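Local coordinates for twitching motility pilus retraction protein (Geobacter sulfurreducens PCA, PDB 5ZFQ) that probably hydrolyses ATP as a hexameric motor to drive the retraction of type IV pili, at residues Asn28-Gln31 and Leu32-Leu36; Ser258-Gln261 and Thr262-Ile266. All coordinates share one frame; numbering follows the deposited sequence.

In the fold
Interaction 1 comes first along the chain, in the opening turns of helix 29-38, which packs on the antiparallel sheet of the N-terminal domain, probably the PAS-like domain of PilT relatives. Interaction 2 follows later, at the start of helix 259-268, directly after strand 249-254 of the mixed, largely parallel sheet that marks the RecA-like ATPase domain. The centres of interactions 1 and 2 are about 44 Å apart and their nearest atoms about 33 Å, on opposite sides of the chain's centre; their helices pack on different sheets. Each opens a helix with a capping residue, one in each domain. Residues 28-36 touch no other chain of the six-chain assembly, whereas residues 258-266 reach a second subunit.

Interaction 1: residues Asn28-Gln31 and Leu32-Leu36; sequences NMHQ and LLTEL
A capping box made by Asn-28 and Gln-31 starts helix 29-38, and the same residues pass the chain on to the next turn through Asn-28 O, which accepts from Leu-32 N, and Gln-31 O, which accepts from Glu-35 N. In the box, Gln-31 N gives its hydrogen to Asn-28 OD1 at 2.9 Å, almost straight on to the amide oxygen. The return bond runs from Asn-28 N to Gln-31 OE1, also 2.9 Å, with the donor tilted 34° from the plane of that side-chain carbonyl. Gln-31 can close the box because its CG sits beside its own backbone N (chi1 -70°), carrying the amide back to the helix start.

The buried face is apolar. Met-29, bent at chi2 and chi3, brings SD to 4.1 Å from Leu-32 CD1, while its methyl CE lies 4.3 Å from Leu-33 CG. These side chains point into the N-terminal domain, where Met-29, Leu-33 and Leu-36 meet Leu-44 of strand 43-46 and Leu-76 of helix 70-79 covers Met-29 and Leu-32.

On a more open flank His-30 and Thr-34 meet at an angle, with ND1 of His-30 3.5 Å from OG1 of Thr-34. His-30 O is gripped twice by Thr-34. N of Thr-34 donates to His-30 O at 2.8 Å, and OG1 of Thr-34 donates to that oxygen from above the carbonyl plane, 44° out of it.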
ATOM      1  N   ASN A  28       4.271  26.275  43.593  1.00 38.03           N
ATOM      2  CA  ASN A  28       3.675  26.208  42.268  1.00 37.02           C
ATOM      3  C   ASN A  28       4.768  26.379  41.226  1.00 36.08           C
ATOM      4  O   ASN A  28       5.920  26.677  41.593  1.00 36.03           O
ATOM      5  CB  ASN A  28       2.567  27.265  42.098  1.00 38.19           C
ATOM      6  CG  ASN A  28       3.064  28.708  42.278  1.00 38.88           C
ATOM      7  OD1 ASN A  28       4.134  29.074  41.793  1.00 38.26           O
ATOM      8  ND2 ASN A  28       2.272  29.531  42.976  1.00 40.17           N
ATOM      9  N   MET A  29       4.411  26.209  39.945  1.00 35.42           N
ATOM     10  CA  MET A  29       5.391  26.227  38.851  1.00 34.85           C
ATOM     11  C   MET A  29       6.063  27.602  38.707  1.00 36.94           C
ATOM     12  O   MET A  29       7.238  27.693  38.331  1.00 37.37           O
ATOM     13  CB  MET A  29       4.745  25.817  37.516  1.00 33.35           C
ATOM     14  CG  MET A  29       4.518  24.321  37.356  1.00 32.19           C
ATOM     15  SD  MET A  29       6.047  23.321  37.386  1.00 38.29           S
ATOM     16  CE  MET A  29       6.726  23.617  35.754  1.00 27.30           C
ATOM     17  N   HIS A  30       5.321  28.663  39.003  1.00 38.41           N
ATOM     18  CA  HIS A  30       5.888  29.997  38.935  1.00 40.03           C
ATOM     19  C   HIS A  30       7.096  30.084  39.862  1.00 40.67           C
ATOM     20  O   HIS A  30       8.191  30.428  39.421  1.00 40.76           O
ATOM     21  CB  HIS A  30       4.839  31.048  39.297  1.00 41.53           C
ATOM     22  CG  HIS A  30       5.289  32.449  39.056  1.00 43.05           C
ATOM     23  ND1 HIS A  30       6.186  33.094  39.880  1.00 44.36           N
ATOM     24  CD2 HIS A  30       4.978  33.328  38.075  1.00 44.11           C
ATOM     25  CE1 HIS A  30       6.396  34.318  39.426  1.00 45.84           C
ATOM     26  NE2 HIS A  30       5.680  34.482  38.325  1.00 45.67           N
ATOM     27  N   GLN A  31       6.888  29.752  41.137  1.00 41.23           N
ATOM     28  CA  GLN A  31       7.975  29.588  42.106  1.00 41.27           C
ATOM     29  C   GLN A  31       9.092  28.697  41.587  1.00 39.41           C
ATOM     30  O   GLN A  31      10.268  29.044  41.689  1.00 39.69           O
ATOM     31  CB  GLN A  31       7.451  28.989  43.403  1.00 41.78           C
ATOM     32  CG  GLN A  31       6.595  29.911  44.192  1.00 44.10           C
ATOM     33  CD  GLN A  31       6.017  29.223  45.414  1.00 45.63           C
ATOM     34  OE1 GLN A  31       5.013  28.506  45.320  1.00 45.57           O
ATOM     35  NE2 GLN A  31       6.641  29.437  46.573  1.00 47.04           N
ATOM     36  N   LEU A  32       8.723  27.546  41.039  1.00 37.86           N
ATOM     37  CA  LEU A  32       9.727  26.576  40.624  1.00 37.52           C
ATOM     38  C   LEU A  32      10.580  27.086  39.454  1.00 37.76           C
ATOM     39  O   LEU A  32      11.797  26.918  39.448  1.00 38.09           O
ATOM     40  CB  LEU A  32       9.064  25.233  40.271  1.00 36.79           C
ATOM     41  CG  LEU A  32       8.574  24.406  41.482  1.00 37.64           C
ATOM     42  CD1 LEU A  32       7.959  23.077  41.056  1.00 36.72           C
ATOM     43  CD2 LEU A  32       9.703  24.177  42.491  1.00 38.69           C
ATOM     44  N   LEU A  33       9.946  27.720  38.477  1.00 37.68           N
ATOM     45  CA  LEU A  33      10.664  28.189  37.296  1.00 37.64           C
ATOM     46  C   LEU A  33      11.464  29.424  37.656  1.00 39.43           C
ATOM     47  O   LEU A  33      12.570  29.633  37.147  1.00 40.13           O
ATOM     48  CB  LEU A  33       9.694  28.482  36.148  1.00 36.82           C
ATOM     49  CG  LEU A  33       8.915  27.273  35.606  1.00 34.77           C
ATOM     50  CD1 LEU A  33       7.643  27.728  34.888  1.00 34.57           C
ATOM     51  CD2 LEU A  33       9.807  26.459  34.680  1.00 33.54           C
ATOM     52  N   THR A  34      10.890  30.246  38.535  1.00 40.45           N
ATOM     53  CA  THR A  34      11.576  31.434  39.003  1.00 42.39           C
ATOM     54  C   THR A  34      12.861  30.965  39.650  1.00 42.54           C
ATOM     55  O   THR A  34      13.941  31.451  39.335  1.00 36.47           O
ATOM     56  CB  THR A  34      10.721  32.245  39.983  1.00 44.42           C
ATOM     57  OG1 THR A  34       9.620  32.833  39.277  1.00 45.24           O
ATOM     58  CG2 THR A  34      11.545  33.354  40.611  1.00 46.54           C
ATOM     59  N   GLU A  35      12.734  29.979  40.522  1.00 42.45           N
ATOM     60  CA  GLU A  35      13.889  29.358  41.154  1.00 44.03           C
ATOM     61  C   GLU A  35      14.911  28.865  40.118  1.00 43.44           C
ATOM     62  O   GLU A  35      16.110  29.159  40.233  1.00 44.62           O
ATOM     63  CB  GLU A  35      13.436  28.203  42.043  1.00 45.34           C
ATOM     64  CG  GLU A  35      14.568  27.349  42.544  1.00 48.00           C
ATOM     65  CD  GLU A  35      15.180  27.864  43.830  1.00 52.08           C
ATOM     66  OE1 GLU A  35      15.500  29.078  43.895  1.00 55.01           O
ATOM     67  OE2 GLU A  35      15.361  27.043  44.765  1.00 53.19           O
ATOM     68  N   LEU A  36      14.424  28.135  39.111  1.00 41.84           N
ATOM     69  CA  LEU A  36      15.247  27.646  38.010  1.00 41.48           C
ATOM     70  C   LEU A  36      16.070  28.756  37.365  1.00 42.81           C
ATOM     71  O   LEU A  36      17.296  28.645  37.241  1.00 43.83           O
ATOM     72  CB  LEU A  36      14.370  26.979  36.952  1.00 40.45           C
ATOM     73  CG  LEU A  36      15.057  26.547  35.642  1.00 41.17           C
ATOM     74  CD1 LEU A  36      16.100  25.388  35.795  1.00 31.13           C
ATOM     75  CD2 LEU A  36      14.010  26.199  34.583  1.00 40.52           C
TER

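Interaction 2: residues Ser258-Gln261 and Thr262-Ile266; sequences SAVQ and TINRI
Ser-258 and Thr-262 are joined by hydrogen bonds at the N-terminus of helix 259-268, where Ser-258 is the N-cap. Ser-258 OG accepts from Gln-261 N at 3.0 Å, occupying an N-H of the first turn. Its carbonyl oxygen has two donors from one residue: OG1 of Thr-262 lies 2.7 Å from Ser-258 O, standing 37° above the carbonyl plane, and N of Thr-262 approaches Ser-258 O at 2.8 Å from the opposite face. The hydroxyl can turn back to this oxygen because OG1 is set beside the backbone N (chi1 -68°). OG1 is also hydrogen-bonded to Thr-256 OG1, tying the helix start to the loop before it. An alanine at Thr-262 would lack the hydroxyl and is likely to leave Ser-258 O with one donor fewer and Thr-256 without this partner. Regular helical bonds continue from Ile-263 N to Ala-259 O, 2.9 Å, and from Asn-264 N to Val-260 O, 3.1 Å.

Apolar contact across the turn is made by Val-260 and Ile-263. The side chains of Val-260 and Asn-264 run alongside each other in the same direction, CG1 of Val-260 3.8 Å from ND2 of Asn-264. CG1 and CD1 of Ile-263 run over Ala-259 O, and both residues pack against Met-310 of strand 303-310.

Two longer polar side chains find partners beyond these residues. The extended chain of Gln-261 accepts from Asn-257 N through OE1, and Arg-265 NH1 hydrogen-bonds to OE1 of Gln-277 of the second subunit. At the helix start, Ala-259 N is hydrogen-bonded to Glu-308 OE2 of strand 303-310. The first-turn N-H groups of Gln-261 and Ala-259 are thus met by a hydroxyl and a carboxylate, a negative group that would probably be favoured at the positive end of the helix dipole, while the guanidinium a turn later reaches across to another chain.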
ATOM      1  N   SER A 258      28.934  14.770   6.742  1.00 43.07           N
ATOM      2  CA  SER A 258      29.946  15.414   5.912  1.00 42.33           C
ATOM      3  C   SER A 258      29.276  16.083   4.715  1.00 41.56           C
ATOM      4  O   SER A 258      28.119  15.791   4.403  1.00 41.61           O
ATOM      5  CB  SER A 258      30.999  14.401   5.446  1.00 42.84           C
ATOM      6  OG  SER A 258      30.479  13.511   4.461  1.00 42.96           O
ATOM      7  N   ALA A 259      30.005  16.977   4.055  1.00 40.55           N
ATOM      8  CA  ALA A 259      29.515  17.669   2.874  1.00 39.24           C
ATOM      9  C   ALA A 259      29.210  16.683   1.758  1.00 39.37           C
ATOM     10  O   ALA A 259      28.131  16.724   1.154  1.00 39.75           O
ATOM     11  CB  ALA A 259      30.532  18.685   2.408  1.00 38.94           C
ATOM     12  N   VAL A 260      30.173  15.803   1.490  1.00 38.91           N
ATOM     13  CA  VAL A 260      30.039  14.763   0.476  1.00 38.63           C
ATOM     14  C   VAL A 260      28.855  13.836   0.776  1.00 37.86           C
ATOM     15  O   VAL A 260      28.054  13.506  -0.099  1.00 37.10           O
ATOM     16  CB  VAL A 260      31.350  13.916   0.366  1.00 36.99           C
ATOM     17  CG1 VAL A 260      31.168  12.741  -0.593  1.00 36.58           C
ATOM     18  CG2 VAL A 260      32.524  14.800  -0.052  1.00 36.18           C
ATOM     19  N   GLN A 261      28.751  13.414   2.025  1.00 38.00           N
ATOM     20  CA  GLN A 261      27.648  12.562   2.437  1.00 37.89           C
ATOM     21  C   GLN A 261      26.312  13.294   2.311  1.00 36.51           C
ATOM     22  O   GLN A 261      25.306  12.694   1.934  1.00 36.19           O
ATOM     23  CB  GLN A 261      27.891  12.097   3.858  1.00 38.58           C
ATOM     24  CG  GLN A 261      26.952  11.078   4.382  1.00 39.38           C
ATOM     25  CD  GLN A 261      27.262  10.772   5.832  1.00 40.11           C
ATOM     26  OE1 GLN A 261      26.589  11.287   6.727  1.00 40.24           O
ATOM     27  NE2 GLN A 261      28.286   9.939   6.080  1.00 40.29           N
ATOM     28  N   THR A 262      26.324  14.599   2.592  1.00 34.12           N
ATOM     29  CA  THR A 262      25.135  15.444   2.483  1.00 38.46           C
ATOM     30  C   THR A 262      24.644  15.581   1.040  1.00 37.87           C
ATOM     31  O   THR A 262      23.451  15.425   0.760  1.00 33.12           O
ATOM     32  CB  THR A 262      25.389  16.861   3.027  1.00 38.10           C
ATOM     33  OG1 THR A 262      25.582  16.813   4.448  1.00 32.89           O
ATOM     34  CG2 THR A 262      24.211  17.785   2.684  1.00 32.20           C
ATOM     35  N   ILE A 263      25.571  15.886   0.133  1.00 37.01           N
ATOM     36  CA  ILE A 263      25.227  16.089  -1.272  1.00 35.96           C
ATOM     37  C   ILE A 263      24.710  14.793  -1.904  1.00 36.12           C
ATOM     38  O   ILE A 263      23.715  14.807  -2.635  1.00 35.41           O
ATOM     39  CB  ILE A 263      26.447  16.636  -2.059  1.00 35.57           C
ATOM     40  CG1 ILE A 263      26.689  18.105  -1.684  1.00 34.64           C
ATOM     41  CG2 ILE A 263      26.255  16.471  -3.570  1.00 35.32           C
ATOM     42  CD1 ILE A 263      28.114  18.562  -1.887  1.00 34.57           C
ATOM     43  N   ASN A 264      25.355  13.666  -1.594  1.00 36.91           N
ATOM     44  CA  ASN A 264      24.910  12.370  -2.121  1.00 37.21           C
ATOM     45  C   ASN A 264      23.498  12.036  -1.667  1.00 36.29           C
ATOM     46  O   ASN A 264      22.678  11.566  -2.460  1.00 35.38           O
ATOM     47  CB  ASN A 264      25.871  11.247  -1.720  1.00 38.35           C
ATOM     48  CG  ASN A 264      27.088  11.158  -2.637  1.00 39.27           C
ATOM     49  OD1 ASN A 264      26.977  11.334  -3.857  1.00 39.61           O
ATOM     50  ND2 ASN A 264      28.256  10.873  -2.054  1.00 39.70           N
ATOM     51  N   ARG A 265      23.223  12.321  -0.397  1.00 36.72           N
ATOM     52  CA  ARG A 265      21.897  12.095   0.183  1.00 37.20           C
ATOM     53  C   ARG A 265      20.803  12.920  -0.487  1.00 37.14           C
ATOM     54  O   ARG A 265      19.685  12.433  -0.644  1.00 37.31           O
ATOM     55  CB  ARG A 265      21.910  12.390   1.684  1.00 36.94           C
ATOM     56  CG  ARG A 265      20.595  12.089   2.401  1.00 36.62           C
ATOM     57  CD  ARG A 265      20.237  10.644   2.317  1.00 37.05           C
ATOM     58  NE  ARG A 265      21.429   9.836   2.508  1.00 38.00           N
ATOM     59  CZ  ARG A 265      21.987   9.575   3.693  1.00 38.36           C
ATOM     60  NH1 ARG A 265      21.440  10.048   4.810  1.00 37.88           N
ATOM     61  NH2 ARG A 265      23.095   8.828   3.760  1.00 38.78           N
ATOM     62  N   ILE A 266      21.113  14.159  -0.868  1.00 37.15           N
ATOM     63  CA  ILE A 266      20.150  14.998  -1.587  1.00 37.68           C
ATOM     64  C   ILE A 266      19.737  14.338  -2.915  1.00 39.36           C
ATOM     65  O   ILE A 266      18.569  14.351  -3.300  1.00 39.63           O
ATOM     66  CB  ILE A 266      20.718  16.400  -1.883  1.00 36.83           C
ATOM     67  CG1 ILE A 266      21.058  17.135  -0.590  1.00 36.27           C
ATOM     68  CG2 ILE A 266      19.755  17.206  -2.742  1.00 36.16           C
ATOM     69  CD1 ILE A 266      19.870  17.421   0.255  1.00 35.87           C
TER